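Long-range contacts in alpha-toxin (Clostridium novyi, PDB 2VK9), which belongs to the large clostridial toxins and is represented here by its catalytic fragment, a GT-A-type domain preceded by an N-terminal helical domain: residues 96-101 against 125-130; 183-188 against 259-264; 15-20 against 66-71; 444-449 against 494-499. All blocks are in the same frame, centred on the assembly; numbering follows the deposited sequence.

Contact 1 (96-101 against 125-130)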
loop_
_atom_site.group_PDB
_atom_site.type_symbol
_atom_site.label_atom_id
_atom_site.label_comp_id
_atom_site.label_asym_id
_atom_site.label_seq_id
_atom_site.Cartn_x
_atom_site.Cartn_y
_atom_site.Cartn_z
ATOM N N ALA A 96 8.201 17.121 8.276
ATOM C CA ALA A 96 6.911 16.455 8.351
ATOM C C ALA A 96 6.268 16.727 9.689
ATOM O O ALA A 96 6.959 16.805 10.702
ATOM C CB ALA A 96 7.089 14.986 8.165
ATOM N N SER A 97 4.948 16.882 9.694
ATOM C CA SER A 97 4.199 17.033 10.943
ATOM C C SER A 97 4.565 15.911 11.906
ATOM O O SER A 97 4.820 14.784 11.482
ATOM C CB SER A 97 2.691 17.015 10.691
ATOM O OG SER A 97 2.301 18.059 9.820
ATOM N N LYS A 98 4.595 16.217 13.199
ATOM C CA LYS A 98 4.948 15.214 14.195
ATOM C C LYS A 98 3.735 14.425 14.661
ATOM O O LYS A 98 3.327 14.456 15.822
ATOM C CB LYS A 98 5.755 15.827 15.325
ATOM C CG LYS A 98 7.148 16.134 14.830
ATOM C CD LYS A 98 8.069 16.558 15.899
ATOM C CE LYS A 98 9.408 16.863 15.303
ATOM N NZ LYS A 98 10.423 16.962 16.393
ATOM N N ASN A 99 3.168 13.724 13.689
ATOM C CA ASN A 99 2.117 12.774 13.902
ATOM C C ASN A 99 2.624 11.426 13.475
ATOM O O ASN A 99 3.222 11.299 12.413
ATOM C CB ASN A 99 0.916 13.156 13.062
ATOM C CG ASN A 99 0.316 14.464 13.491
ATOM O OD1 ASN A 99 0.158 14.726 14.690
ATOM N ND2 ASN A 99 -0.025 15.303 12.522
ATOM N N LEU A 100 2.407 10.424 14.316
ATOM C CA LEU A 100 2.696 9.054 13.940
ATOM C C LEU A 100 1.407 8.270 14.044
ATOM O O LEU A 100 0.779 8.249 15.097
ATOM C CB LEU A 100 3.769 8.473 14.856
ATOM C CG LEU A 100 4.143 6.995 14.735
ATOM C CD1 LEU A 100 4.682 6.684 13.357
ATOM C CD2 LEU A 100 5.160 6.638 15.796
ATOM N N SER A 101 0.993 7.641 12.953
ATOM C CA SER A 101 -0.300 6.975 12.947
ATOM C C SER A 101 -0.190 5.507 12.641
ATOM O O SER A 101 0.605 5.103 11.803
ATOM C CB SER A 101 -1.237 7.632 11.947
ATOM O OG SER A 101 -1.519 8.968 12.330
ATOM N N LYS A 125 8.700 10.448 21.913
ATOM C CA LYS A 125 7.838 11.186 22.829
ATOM C C LYS A 125 7.520 12.590 22.334
ATOM O O LYS A 125 6.650 13.260 22.881
ATOM C CB LYS A 125 8.459 11.255 24.221
ATOM C CG LYS A 125 8.455 9.942 24.956
ATOM C CD LYS A 125 9.197 10.081 26.263
ATOM C CE LYS A 125 9.691 8.729 26.757
ATOM N NZ LYS A 125 10.712 8.918 27.830
ATOM N N ASP A 126 8.233 13.025 21.300
ATOM C CA ASP A 126 7.978 14.306 20.643
ATOM C C ASP A 126 6.937 14.207 19.516
ATOM O O ASP A 126 6.723 15.171 18.782
ATOM C CB ASP A 126 9.291 14.886 20.107
ATOM C CG ASP A 126 10.022 13.934 19.151
ATOM O OD1 ASP A 126 9.802 12.703 19.227
ATOM O OD2 ASP A 126 10.831 14.422 18.323
ATOM N N TYR A 127 6.297 13.046 19.386
ATOM C CA TYR A 127 5.237 12.829 18.403
ATOM C C TYR A 127 3.870 12.673 19.070
ATOM O O TYR A 127 3.773 12.189 20.199
ATOM C CB TYR A 127 5.549 11.585 17.569
ATOM C CG TYR A 127 6.500 11.842 16.420
ATOM C CD1 TYR A 127 7.864 12.055 16.645
ATOM C CD2 TYR A 127 6.036 11.878 15.105
ATOM C CE1 TYR A 127 8.741 12.301 15.586
ATOM C CE2 TYR A 127 6.906 12.129 14.039
ATOM C CZ TYR A 127 8.253 12.340 14.289
ATOM O OH TYR A 127 9.104 12.587 13.247
ATOM N N ASN A 128 2.817 13.112 18.389
ATOM C CA ASN A 128 1.476 12.708 18.745
ATOM C C ASN A 128 1.248 11.389 18.035
ATOM O O ASN A 128 1.226 11.326 16.792
ATOM C CB ASN A 128 0.432 13.742 18.325
ATOM C CG ASN A 128 0.529 15.034 19.121
ATOM O OD1 ASN A 128 1.051 15.051 20.225
ATOM N ND2 ASN A 128 0.024 16.120 18.556
ATOM N N ILE A 129 1.124 10.330 18.834
ATOM C CA ILE A 129 0.991 8.986 18.321
ATOM C C ILE A 129 -0.451 8.542 18.448
ATOM O O ILE A 129 -1.054 8.657 19.516
ATOM C CB ILE A 129 1.942 8.019 19.034
ATOM C CG1 ILE A 129 3.387 8.466 18.813
ATOM C CG2 ILE A 129 1.769 6.621 18.485
ATOM C CD1 ILE A 129 4.412 7.697 19.595
ATOM N N ARG A 130 -1.020 8.060 17.351
ATOM C CA ARG A 130 -2.399 7.609 17.369
ATOM C C ARG A 130 -2.509 6.254 16.724
ATOM O O ARG A 130 -1.745 5.910 15.829
ATOM C CB ARG A 130 -3.310 8.579 16.624
ATOM C CG ARG A 130 -3.595 9.907 17.295
ATOM C CD ARG A 130 -4.328 10.787 16.293
ATOM N NE ARG A 130 -4.367 12.203 16.642
ATOM C CZ ARG A 130 -3.399 13.084 16.388
ATOM N NH1 ARG A 130 -2.276 12.717 15.780
ATOM N NH2 ARG A 130 -3.555 14.345 16.747
HETATM O O HOH W 1 -1.257 10.507 14.844
#

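Contact 2 (183-188 against 259-264)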
loop_
_atom_site.group_PDB
_atom_site.type_symbol
_atom_site.label_atom_id
_atom_site.label_comp_id
_atom_site.label_asym_id
_atom_site.label_seq_id
_atom_site.Cartn_x
_atom_site.Cartn_y
_atom_site.Cartn_z
ATOM N N ARG A 183 -22.368 -15.716 -3.860
ATOM C CA ARG A 183 -23.765 -15.616 -3.420
ATOM C C ARG A 183 -23.904 -15.037 -2.010
ATOM O O ARG A 183 -24.823 -14.256 -1.745
ATOM C CB ARG A 183 -24.455 -16.984 -3.497
ATOM C CG ARG A 183 -25.271 -17.208 -4.755
ATOM C CD ARG A 183 -25.686 -18.667 -4.874
ATOM N NE ARG A 183 -26.512 -18.889 -6.063
ATOM C CZ ARG A 183 -26.413 -19.949 -6.868
ATOM N NH1 ARG A 183 -25.509 -20.899 -6.630
ATOM N NH2 ARG A 183 -27.213 -20.048 -7.929
ATOM N N TYR A 184 -22.999 -15.435 -1.118
ATOM C CA TYR A 184 -22.970 -14.922 0.238
ATOM C C TYR A 184 -22.717 -13.425 0.220
ATOM O O TYR A 184 -23.452 -12.656 0.839
ATOM C CB TYR A 184 -21.893 -15.626 1.066
ATOM C CG TYR A 184 -22.179 -17.079 1.402
ATOM C CD1 TYR A 184 -21.145 -17.949 1.750
ATOM C CD2 TYR A 184 -23.477 -17.584 1.382
ATOM C CE1 TYR A 184 -21.398 -19.283 2.073
ATOM C CE2 TYR A 184 -23.737 -18.911 1.698
ATOM C CZ TYR A 184 -22.696 -19.756 2.042
ATOM O OH TYR A 184 -22.963 -21.075 2.354
ATOM N N LYS A 185 -21.684 -13.018 -0.516
ATOM C CA LYS A 185 -21.302 -11.611 -0.626
ATOM C C LYS A 185 -22.441 -10.804 -1.216
ATOM O O LYS A 185 -22.663 -9.656 -0.834
ATOM C CB LYS A 185 -20.055 -11.457 -1.498
ATOM C CG LYS A 185 -18.792 -12.007 -0.875
ATOM C CD LYS A 185 -17.599 -11.811 -1.781
ATOM C CE LYS A 185 -16.331 -11.616 -0.961
ATOM N NZ LYS A 185 -15.229 -10.980 -1.755
ATOM N N ARG A 186 -23.167 -11.419 -2.141
ATOM C CA ARG A 186 -24.232 -10.739 -2.840
ATOM C C ARG A 186 -25.436 -10.522 -1.935
ATOM O O ARG A 186 -26.107 -9.488 -2.018
ATOM C CB ARG A 186 -24.623 -11.500 -4.098
ATOM C CG ARG A 186 -25.032 -10.564 -5.203
ATOM C CD ARG A 186 -25.544 -11.276 -6.427
ATOM N NE ARG A 186 -26.424 -10.370 -7.155
ATOM C CZ ARG A 186 -27.753 -10.444 -7.153
ATOM N NH1 ARG A 186 -28.376 -11.413 -6.492
ATOM N NH2 ARG A 186 -28.461 -9.553 -7.832
ATOM N N GLU A 187 -25.693 -11.488 -1.058
ATOM C CA GLU A 187 -26.798 -11.381 -0.111
ATOM C C GLU A 187 -26.463 -10.481 1.069
ATOM O O GLU A 187 -27.349 -9.832 1.630
ATOM C CB GLU A 187 -27.249 -12.763 0.352
ATOM C CG GLU A 187 -28.131 -13.448 -0.695
ATOM C CD GLU A 187 -28.640 -14.809 -0.256
ATOM O OE1 GLU A 187 -27.820 -15.646 0.212
ATOM O OE2 GLU A 187 -29.868 -15.040 -0.389
ATOM N N LEU A 188 -25.183 -10.443 1.430
ATOM C CA LEU A 188 -24.705 -9.511 2.439
ATOM C C LEU A 188 -24.859 -8.081 1.944
ATOM O O LEU A 188 -25.253 -7.211 2.708
ATOM C CB LEU A 188 -23.254 -9.803 2.847
ATOM C CG LEU A 188 -22.640 -8.880 3.914
ATOM C CD1 LEU A 188 -23.233 -9.093 5.295
ATOM C CD2 LEU A 188 -21.143 -9.016 3.971
ATOM N N GLN A 259 -18.423 -5.679 0.625
ATOM C CA GLN A 259 -18.472 -6.423 -0.631
ATOM C C GLN A 259 -17.297 -7.399 -0.811
ATOM O O GLN A 259 -17.490 -8.505 -1.314
ATOM C CB GLN A 259 -18.587 -5.452 -1.817
ATOM C CG GLN A 259 -18.465 -6.071 -3.213
ATOM C CD GLN A 259 -18.531 -5.016 -4.319
ATOM O OE1 GLN A 259 -19.609 -4.479 -4.629
ATOM N NE2 GLN A 259 -17.372 -4.710 -4.918
ATOM N N THR A 260 -16.092 -7.003 -0.401
ATOM C CA THR A 260 -14.928 -7.870 -0.605
ATOM C C THR A 260 -14.309 -8.381 0.669
ATOM O O THR A 260 -13.446 -9.254 0.621
ATOM C CB THR A 260 -13.809 -7.203 -1.433
ATOM O OG1 THR A 260 -13.152 -6.198 -0.648
ATOM C CG2 THR A 260 -14.374 -6.589 -2.689
ATOM N N ASN A 261 -14.725 -7.824 1.800
ATOM C CA ASN A 261 -14.235 -8.267 3.107
ATOM C C ASN A 261 -12.698 -8.258 3.201
ATOM O O ASN A 261 -12.064 -9.139 3.808
ATOM C CB ASN A 261 -14.841 -9.631 3.457
ATOM C CG ASN A 261 -16.367 -9.634 3.339
ATOM O OD1 ASN A 261 -16.953 -10.544 2.756
ATOM N ND2 ASN A 261 -17.011 -8.596 3.873
ATOM N N ASN A 262 -12.105 -7.239 2.596
ATOM C CA ASN A 262 -10.670 -7.119 2.579
ATOM C C ASN A 262 -10.171 -5.970 3.455
ATOM O O ASN A 262 -10.214 -4.794 3.071
ATOM C CB ASN A 262 -10.173 -7.010 1.142
ATOM C CG ASN A 262 -8.661 -7.034 1.038
ATOM O OD1 ASN A 262 -7.935 -7.094 2.035
ATOM N ND2 ASN A 262 -8.178 -6.970 -0.186
ATOM N N LEU A 263 -9.695 -6.334 4.640
ATOM C CA LEU A 263 -9.235 -5.364 5.617
ATOM C C LEU A 263 -7.931 -4.702 5.205
ATOM O O LEU A 263 -7.737 -3.520 5.461
ATOM C CB LEU A 263 -9.124 -6.002 7.001
ATOM C CG LEU A 263 -10.449 -6.479 7.612
ATOM C CD1 LEU A 263 -10.213 -7.407 8.782
ATOM C CD2 LEU A 263 -11.331 -5.304 8.037
ATOM N N ALA A 264 -7.051 -5.447 4.545
ATOM C CA ALA A 264 -5.834 -4.864 3.996
ATOM C C ALA A 264 -6.171 -3.743 3.009
ATOM O O ALA A 264 -5.558 -2.674 3.035
ATOM C CB ALA A 264 -4.979 -5.918 3.339
#

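Contact 3 (15-20 against 66-71)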
loop_
_atom_site.group_PDB
_atom_site.type_symbol
_atom_site.label_atom_id
_atom_site.label_comp_id
_atom_site.label_asym_id
_atom_site.label_seq_id
_atom_site.Cartn_x
_atom_site.Cartn_y
_atom_site.Cartn_z
ATOM N N PRO A 15 19.342 21.830 -40.376
ATOM C CA PRO A 15 19.798 22.779 -41.406
ATOM C C PRO A 15 18.704 23.189 -42.384
ATOM O O PRO A 15 18.061 22.338 -42.987
ATOM C CB PRO A 15 20.887 22.004 -42.148
ATOM C CG PRO A 15 21.377 21.015 -41.187
ATOM C CD PRO A 15 20.265 20.688 -40.237
ATOM N N LEU A 16 18.463 24.477 -42.493
ATOM C CA LEU A 16 17.492 25.080 -43.399
ATOM C C LEU A 16 16.076 24.616 -43.079
ATOM O O LEU A 16 15.193 24.663 -44.006
ATOM C CB LEU A 16 17.838 24.748 -44.853
ATOM C CG LEU A 16 19.156 25.319 -45.383
ATOM C CD1 LEU A 16 19.437 24.802 -46.786
ATOM C CD2 LEU A 16 19.131 26.839 -45.360
ATOM N N LYS A 17 15.770 24.240 -41.873
ATOM C CA LYS A 17 14.405 23.919 -41.466
ATOM C C LYS A 17 13.807 25.071 -40.670
ATOM O O LYS A 17 14.367 25.486 -39.652
ATOM C CB LYS A 17 14.348 22.616 -40.664
ATOM C CG LYS A 17 13.065 22.425 -39.915
ATOM C CD LYS A 17 12.838 20.986 -39.518
ATOM C CE LYS A 17 11.393 20.812 -39.079
ATOM N NZ LYS A 17 10.909 19.426 -39.163
ATOM N N ARG A 18 12.672 25.580 -41.156
ATOM C CA ARG A 18 11.936 26.673 -40.511
ATOM C C ARG A 18 11.475 26.267 -39.128
ATOM O O ARG A 18 11.184 25.096 -38.887
ATOM C CB ARG A 18 10.726 27.080 -41.350
ATOM C CG ARG A 18 11.084 27.785 -42.659
ATOM C CD ARG A 18 9.832 28.124 -43.485
ATOM N NE ARG A 18 9.125 29.310 -42.979
ATOM C CZ ARG A 18 9.498 30.575 -43.207
ATOM N NH1 ARG A 18 10.580 30.847 -43.934
ATOM N NH2 ARG A 18 8.790 31.579 -42.701
ATOM N N LYS A 19 11.437 27.232 -38.215
ATOM C CA LYS A 19 10.944 26.987 -36.866
ATOM C C LYS A 19 9.422 26.912 -36.912
ATOM O O LYS A 19 8.772 27.792 -37.468
ATOM C CB LYS A 19 11.388 28.100 -35.911
ATOM C CG LYS A 19 12.882 28.137 -35.554
ATOM C CD LYS A 19 13.253 29.536 -35.045
ATOM C CE LYS A 19 14.658 29.598 -34.489
ATOM N NZ LYS A 19 15.743 29.330 -35.492
ATOM N N GLU A 20 8.854 25.854 -36.344
ATOM C CA GLU A 20 7.409 25.741 -36.246
ATOM C C GLU A 20 6.898 26.620 -35.090
ATOM O O GLU A 20 7.638 26.880 -34.133
ATOM C CB GLU A 20 6.993 24.285 -36.058
ATOM C CG GLU A 20 7.549 23.303 -37.098
ATOM C CD GLU A 20 8.857 22.618 -36.662
ATOM O OE1 GLU A 20 9.011 21.402 -36.927
ATOM O OE2 GLU A 20 9.728 23.282 -36.049
ATOM N N SER A 66 9.637 14.438 -36.850
ATOM C CA SER A 66 10.539 15.592 -36.874
ATOM C C SER A 66 11.937 15.233 -36.443
ATOM O O SER A 66 12.136 14.360 -35.609
ATOM C CB SER A 66 10.033 16.713 -35.981
ATOM O OG SER A 66 11.003 17.740 -35.887
ATOM N N GLY A 67 12.906 15.931 -37.011
ATOM C CA GLY A 67 14.299 15.683 -36.712
ATOM C C GLY A 67 14.699 16.307 -35.408
ATOM O O GLY A 67 15.770 16.009 -34.897
ATOM N N ARG A 68 13.833 17.171 -34.874
ATOM C CA ARG A 68 14.073 17.881 -33.607
ATOM C C ARG A 68 13.756 17.021 -32.385
ATOM O O ARG A 68 14.164 17.355 -31.277
ATOM C CB ARG A 68 13.245 19.172 -33.532
ATOM C CG ARG A 68 13.389 20.086 -34.730
ATOM C CD ARG A 68 12.959 21.519 -34.458
ATOM N NE ARG A 68 13.800 22.433 -35.237
ATOM C CZ ARG A 68 13.388 23.185 -36.254
ATOM N NH1 ARG A 68 12.123 23.180 -36.639
ATOM N NH2 ARG A 68 14.250 23.962 -36.885
ATOM N N ASN A 69 13.032 15.921 -32.591
ATOM C CA ASN A 69 12.531 15.097 -31.494
ATOM C C ASN A 69 13.572 14.570 -30.534
ATOM O O ASN A 69 13.382 14.643 -29.326
ATOM C CB ASN A 69 11.686 13.945 -32.012
ATOM C CG ASN A 69 10.330 14.394 -32.477
ATOM O OD1 ASN A 69 9.970 15.564 -32.347
ATOM N ND2 ASN A 69 9.558 13.463 -33.029
ATOM N N LEU A 70 14.663 14.016 -31.068
ATOM C CA LEU A 70 15.697 13.433 -30.221
ATOM C C LEU A 70 16.323 14.483 -29.311
ATOM O O LEU A 70 16.527 14.257 -28.131
ATOM C CB LEU A 70 16.777 12.766 -31.075
ATOM C CG LEU A 70 17.923 12.092 -30.316
ATOM C CD1 LEU A 70 17.400 10.943 -29.468
ATOM C CD2 LEU A 70 18.997 11.610 -31.279
ATOM N N ALA A 71 16.571 15.665 -29.883
ATOM C CA ALA A 71 17.103 16.770 -29.112
ATOM C C ALA A 71 16.132 17.186 -28.004
ATOM O O ALA A 71 16.545 17.469 -26.874
ATOM C CB ALA A 71 17.408 17.942 -30.018
#

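Contact 4 (444-449 against 494-499)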
loop_
_atom_site.group_PDB
_atom_site.type_symbol
_atom_site.label_atom_id
_atom_site.label_comp_id
_atom_site.label_asym_id
_atom_site.label_seq_id
_atom_site.Cartn_x
_atom_site.Cartn_y
_atom_site.Cartn_z
ATOM N N ASN A 444 -4.746 2.371 -26.767
ATOM C CA ASN A 444 -3.285 2.342 -26.609
ATOM C C ASN A 444 -2.823 2.440 -25.153
ATOM O O ASN A 444 -2.594 3.539 -24.637
ATOM C CB ASN A 444 -2.624 3.462 -27.431
ATOM C CG ASN A 444 -2.790 3.278 -28.939
ATOM O OD1 ASN A 444 -2.567 2.185 -29.482
ATOM N ND2 ASN A 444 -3.171 4.365 -29.621
ATOM N N LEU A 445 -2.690 1.299 -24.491
ATOM C CA LEU A 445 -2.227 1.273 -23.110
ATOM C C LEU A 445 -0.854 0.619 -22.999
ATOM O O LEU A 445 -0.621 -0.401 -23.658
ATOM C CB LEU A 445 -3.233 0.538 -22.220
ATOM C CG LEU A 445 -4.611 1.187 -22.076
ATOM C CD1 LEU A 445 -5.546 0.290 -21.282
ATOM C CD2 LEU A 445 -4.494 2.558 -21.425
ATOM N N SER A 446 0.013 1.203 -22.191
ATOM C CA SER A 446 1.352 0.650 -21.954
ATOM C C SER A 446 1.264 -0.754 -21.366
ATOM O O SER A 446 0.197 -1.180 -20.923
ATOM C CB SER A 446 2.145 1.553 -21.011
ATOM O OG SER A 446 1.639 1.478 -19.688
ATOM N N MET A 447 2.385 -1.466 -21.355
ATOM C CA MET A 447 2.452 -2.783 -20.728
ATOM C C MET A 447 1.699 -2.792 -19.387
ATOM O O MET A 447 1.000 -3.757 -19.059
ATOM C CB MET A 447 3.915 -3.203 -20.532
ATOM C CG MET A 447 4.115 -4.667 -20.111
ATOM S SD MET A 447 3.731 -5.870 -21.420
ATOM C CE MET A 447 5.228 -5.776 -22.433
ATOM N N ASP A 448 1.831 -1.696 -18.641
ATOM C CA ASP A 448 1.237 -1.566 -17.311
ATOM C C ASP A 448 -0.260 -1.238 -17.325
ATOM O O ASP A 448 -1.039 -1.869 -16.605
ATOM C CB ASP A 448 2.020 -0.546 -16.482
ATOM C CG ASP A 448 3.371 -1.078 -16.028
ATOM O OD1 ASP A 448 3.468 -2.285 -15.707
ATOM O OD2 ASP A 448 4.338 -0.287 -15.981
ATOM N N GLY A 449 -0.653 -0.259 -18.139
ATOM C CA GLY A 449 -2.062 0.079 -18.316
ATOM C C GLY A 449 -2.886 -1.149 -18.656
ATOM O O GLY A 449 -4.000 -1.325 -18.149
ATOM N N THR A 494 -1.383 8.056 -14.531
ATOM C CA THR A 494 -0.685 7.041 -15.300
ATOM C C THR A 494 -0.762 5.698 -14.594
ATOM O O THR A 494 -0.900 5.642 -13.374
ATOM C CB THR A 494 0.793 7.392 -15.559
ATOM O OG1 THR A 494 1.421 6.291 -16.227
ATOM C CG2 THR A 494 1.539 7.654 -14.264
ATOM N N PHE A 495 -0.673 4.620 -15.361
ATOM C CA PHE A 495 -0.526 3.295 -14.774
ATOM C C PHE A 495 0.938 2.893 -14.812
ATOM O O PHE A 495 1.293 1.776 -14.450
ATOM C CB PHE A 495 -1.391 2.259 -15.501
ATOM C CG PHE A 495 -2.863 2.545 -15.434
ATOM C CD1 PHE A 495 -3.493 3.254 -16.447
ATOM C CD2 PHE A 495 -3.619 2.112 -14.354
ATOM C CE1 PHE A 495 -4.856 3.532 -16.386
ATOM C CE2 PHE A 495 -4.978 2.389 -14.283
ATOM C CZ PHE A 495 -5.600 3.098 -15.308
ATOM N N ASP A 496 1.792 3.814 -15.245
ATOM C CA ASP A 496 3.206 3.497 -15.386
ATOM C C ASP A 496 3.962 3.556 -14.075
ATOM O O ASP A 496 3.530 4.191 -13.118
ATOM C CB ASP A 496 3.873 4.375 -16.446
ATOM C CG ASP A 496 3.493 3.965 -17.856
ATOM O OD1 ASP A 496 3.541 2.748 -18.165
ATOM O OD2 ASP A 496 3.140 4.861 -18.651
ATOM N N MET A 497 5.096 2.873 -14.046
ATOM C CA MET A 497 5.919 2.791 -12.857
ATOM C C MET A 497 7.317 3.322 -13.113
ATOM O O MET A 497 7.729 3.495 -14.258
ATOM C CB MET A 497 5.949 1.360 -12.340
ATOM C CG MET A 497 4.755 1.066 -11.476
ATOM S SD MET A 497 4.231 -0.651 -11.492
ATOM C CE MET A 497 2.797 -0.557 -12.581
ATOM N N LEU A 498 8.047 3.563 -12.034
ATOM C CA LEU A 498 9.291 4.311 -12.089
ATOM C C LEU A 498 10.463 3.345 -12.016
ATOM O O LEU A 498 10.344 2.273 -11.424
ATOM C CB LEU A 498 9.303 5.244 -10.883
ATOM C CG LEU A 498 9.934 6.623 -10.948
ATOM C CD1 LEU A 498 9.201 7.523 -11.925
ATOM C CD2 LEU A 498 9.864 7.182 -9.549
ATOM N N SER A 499 11.591 3.710 -12.614
ATOM C CA SER A 499 12.782 2.853 -12.536
ATOM C C SER A 499 13.392 2.896 -11.135
ATOM O O SER A 499 13.227 3.893 -10.431
ATOM C CB SER A 499 13.820 3.302 -13.552
ATOM O OG SER A 499 14.296 4.593 -13.220
#

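Contact 1 (96-101 against 125-130)
Asn128 O is gripped from several directions: Leu100 N donates to it over 2.9 Å, Asn99 CA approaches it as a C-H donor, and a water supplies a further bond. That water also donates to Ser101 OG and accepts from Arg130 NH1 at the guanidinium edge. The other N-H of Arg130 NH1 gives a weak but fairly straight bond to Asn99 OD1 (3.3 Å, 167°), although the amide and guanidinium planes stand 71° apart. The backbone bonds from Asn128 N to Lys98 O and from Arg130 N to Leu100 O belong to the parallel ladder of strands 99-103 and 128-133, which runs on to Phe102. Helix 111-123 connects these strands in a beta-alpha-beta unit of the GT-A fold. On the face toward that helix, Leu100 CD2 lies 3.9 Å from Ile129 CG1, against Trp120 and Tyr117. Just ahead, Lys98 crosses Tyr127 near a right angle, its CB over one ring face in a CH-pi contact 4.1 Å from the centroid. Beyond CG the lysine stays extended (chi2 -172°), carrying NZ to a 3.2 Å salt bridge on the anti side of Asp126 OD2, well out of the carboxylate plane; NZ is held more strongly by Asp362. Tyr127 OH bonds to Gly361 O.

Contact 2 (183-188 against 259-264)
Lys185 makes the polar part of this contact, reaching from helix 173-195 to the carbonyls at the C-terminal end of helix 247-259. Its NZ donates weakly to two successive backbone oxygens, Gln259 O and Thr260 O, each 3.4 Å from NZ. A further weak bond runs from NZ to Leu460 O, so the buried ammonium group is shared among three carbonyls rather than held by a single strong acceptor. The outer methylenes of the lysine, CD and CE, both run alongside the first of these carbonyls, with CE 3.3 Å from Gln259 O.

Van der Waals contacts add the rest. Lys185 and Asn261 run antiparallel alongside one another, with CE of the lysine 3.9 Å from OD1 of the asparagine. One turn further along helix 173-195, Leu188 crosses Asn261 so that its CD2 comes within 4.2 Å of ND2. Leu143 of helix 140-157 touches both of these side chains, while Phe464 packs on Lys185.

Asn261 ND2 turns back to Leu257 O in the preceding helix 247-259, tying the side chain to the helix it follows. Asn261 itself has left-handed backbone angles (phi 54°, psi 38°), and Asn262, at the N-cap of the following helix 263-278, makes a weak side-chain bond to Ala265 N. The arrangement is that of a helix C-terminus ended by an asparagine in the left-handed backbone conformation, with a lysine from a neighbouring helix donating weakly to carbonyls at and just past its end.

Contact 3 (15-20 against 66-71)
Arg68 bridges well-separated backbones to reach Lys17-Glu20, since the nearest CA atoms of the two segments, those of Lys17 and Gly67, are 9.5 Å apart, starting from a type I turn formed by Ser66 to Asn69. Its chain bends at chi3 (146°) and presents the guanidinium to the loop edge-on. NH1 donates almost linearly to Arg18 O (3.1 Å, 175° at the hydrogen), while NH2 donates to Lys17 O at 3.2 Å. Both carbonyl oxygens lie close to the guanidinium plane, yet each is approached from above its own carbonyl plane. NH1 also forms a salt bridge with Glu20 OE2, whose modelled distance is too short to be taken literally. NE turns to Ala12 O, so the group is held along several edges and its rotation is probably fixed.

Lys17 lies over one guanidinium face, with CD 3.6 Å above the plane and offset toward the rim. Its NZ continues to Glu20 OE1 in a 3.5 Å salt bridge, which makes Lys17, Glu20 and Arg68 an ionic network. Glu20 OE1 and Ser66 OG both bond to Tyr59 OH of helix 42-62. Ser66 OG also accepts from Arg68 N at 3.1 Å, a capping bond that holds the turn leading into helix 69-90. The network joins two helix beginnings, those of 21-35 and 69-90, at one end of the N-terminal helical domain of this toxin family.

Contact 4 (444-449 against 494-499)
Ser446 and Asp496 meet at the start of helix 447-453, where the serine is the N-cap, and the hydrogen bonds centre on its hydroxyl. Ser446 OG donates to Asp496 OD1 at 2.7 Å, meeting the carboxylate on the syn side and 33° out of its plane. The same oxygen caps the helix: Gly449 N points at it almost linearly (3.3 Å, 177° at the hydrogen), and Asp448 N adds a weak bond. With chi1 at 71°, OG is placed between the backbone N and the carbonyl carbon, where it can serve both roles. On the other segment, an ST turn shapes the loop, Asp496 N donating to Thr494 OG1 over 2.7 Å, and Ser482 OG of helix 477-488 bonds to Asp496 O.

Charge enters through the two aspartates, whose closest oxygens, Asp448 OD2 and Asp496 OD1, are 3.8 Å apart. The nearby helix N-terminus and the serine hydroxyl would be expected to ease that proximity.

The remaining contacts are van der Waals. CB of Phe495 points toward the helix and lies 3.6 Å from Gly449 CA, at a position where the glycine offers no side chain. Beyond it the ring meets Phe452 of the same helix, the planes at about 30°, and also packs on Ile411 of helix 396-422. Asp448 CB lies close to Phe495 O. Met497, bent at chi3, crosses the Asp448 side chain obliquely and rests its terminal methyl CE 3.5 Å from Asp448 CG.

Along the chain the contacts close one after another, contact 3 first, then contacts 1, 2 and 4. Contact 3 lies about 44 Å from the centre of the chain, in the N-terminal helical domain, and helix 69-90 leads from it to strand 99-103 of contact 1, though the two centres are about 54 Å apart. Contact 1 pairs neighbouring strands of the mixed sheet; contact 2, its centre about 34 Å from that of contact 1, joins helix 173-195 to the turn between helices 247-259 and 263-278. Contact 4 lies across the chain's centre from contact 1 and on the side of contact 3, about 29 Å between centres. None touches another; each lies in a separate part of a fragment that is about half helix.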